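Local coordinates for Ras-related protein Rab-7L1 (Homo sapiens, PDB 6HH2) that binds and hydrolyses GTP as a Rab-family switch in vesicle trafficking, recruiting the kinase LRRK2 to the Golgi complex and stimulating its activity, at residues E167-R170 with V171-E174. The protein carries 4 engineered substitutions. Numbering follows the deposited sequence.
Sequences EAMR and VLIE
Two turns of the amphipathic helix 165-178 carry a salt-bridge network in which Arg170 joins Glu167, three residues before it, to Glu174, four residues after it. Arg170 presents its NE/NH2 edge to the Glu167 carboxylate: Arg170 NE donates to Glu167 OE1 over 2.8 Å and NH2 to OE2 over 2.9 Å, both bonds nearly straight and close to the guanidinium plane but well out of the carboxylate plane. With CG anti to the backbone N (chi1 -179°) and a bend at chi3, the long arginine chain keeps its head between the two glutamates. Arg170 NH1 reaches Glu174 OE2 at 2.8 Å, with an N-H...O angle of 143°, from above the carboxylate plane, which is turned 56° from the guanidinium. All three guanidinium nitrogens are thus engaged, which probably limits rotation of the head, while Val171 CG1 lies over one face, 4.1 Å from Arg170 CZ. Flexible Met169 and branched Leu172 and Ile173 suit the buried side: Met169 and Leu172 pack on Val88 of strand 86-92, and Ile173 on Leu52 and Val60 of the hairpin of strands 48-55 and 58-66. Charged surface and apolar underside together are typical of the C-terminal helix packed against the Ras-like GTPase sheet.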
# COMPACT_ATOMS: atom_id res chain seq x y z
N GLU A 167 11.45 4.77 0.80
CA GLU A 167 11.26 6.02 0.08
C GLU A 167 9.89 6.06 -0.62
O GLU A 167 9.26 7.12 -0.65
CB GLU A 167 12.40 6.19 -0.93
CG GLU A 167 13.73 6.59 -0.29
CD GLU A 167 13.68 8.00 0.24
OE1 GLU A 167 13.28 8.19 1.41
OE2 GLU A 167 13.97 8.96 -0.51
N ALA A 168 9.45 4.94 -1.17
CA ALA A 168 8.10 4.92 -1.73
C ALA A 168 7.06 5.22 -0.66
O ALA A 168 6.15 6.05 -0.88
CB ALA A 168 7.85 3.55 -2.35
N MET A 169 7.18 4.58 0.52
CA MET A 169 6.23 4.91 1.59
C MET A 169 6.35 6.35 2.05
O MET A 169 5.33 6.98 2.38
CB MET A 169 6.44 3.98 2.78
CG MET A 169 6.13 2.51 2.48
SD MET A 169 4.41 2.24 1.81
CE MET A 169 3.49 2.71 3.27
N ARG A 170 7.58 6.89 2.10
CA ARG A 170 7.75 8.25 2.56
C ARG A 170 7.02 9.24 1.65
O ARG A 170 6.35 10.15 2.13
CB ARG A 170 9.24 8.61 2.62
CG ARG A 170 9.44 10.01 3.13
CD ARG A 170 10.94 10.45 3.11
NE ARG A 170 11.56 10.39 1.78
CZ ARG A 170 11.33 11.25 0.79
NH1 ARG A 170 10.50 12.29 0.95
NH2 ARG A 170 11.96 11.09 -0.37
N VAL A 171 7.11 9.05 0.33
CA VAL A 171 6.43 10.02 -0.55
C VAL A 171 4.92 9.86 -0.45
O VAL A 171 4.18 10.84 -0.59
CB VAL A 171 6.96 9.99 -2.00
CG1 VAL A 171 8.49 10.26 -2.03
CG2 VAL A 171 6.53 8.74 -2.72
N LEU A 172 4.44 8.65 -0.17
CA LEU A 172 3.01 8.48 0.08
C LEU A 172 2.57 9.19 1.37
O LEU A 172 1.51 9.82 1.39
CB LEU A 172 2.68 6.99 0.12
CG LEU A 172 1.19 6.67 0.25
CD1 LEU A 172 0.39 7.18 -0.93
CD2 LEU A 172 1.02 5.16 0.42
N ILE A 173 3.37 9.09 2.44
CA ILE A 173 3.04 9.84 3.67
C ILE A 173 2.96 11.32 3.39
O ILE A 173 2.06 12.02 3.88
CB ILE A 173 4.08 9.56 4.75
CG1 ILE A 173 3.98 8.11 5.17
CG2 ILE A 173 3.91 10.52 5.98
CD1 ILE A 173 5.19 7.66 6.11
N GLU A 174 3.93 11.84 2.63
CA GLU A 174 3.92 13.27 2.38
C GLU A 174 2.70 13.67 1.58
O GLU A 174 2.11 14.74 1.84
CB GLU A 174 5.24 13.70 1.73
CG GLU A 174 6.45 13.33 2.64
CD GLU A 174 7.76 13.91 2.18
OE1 GLU A 174 7.71 14.75 1.26
OE2 GLU A 174 8.83 13.57 2.74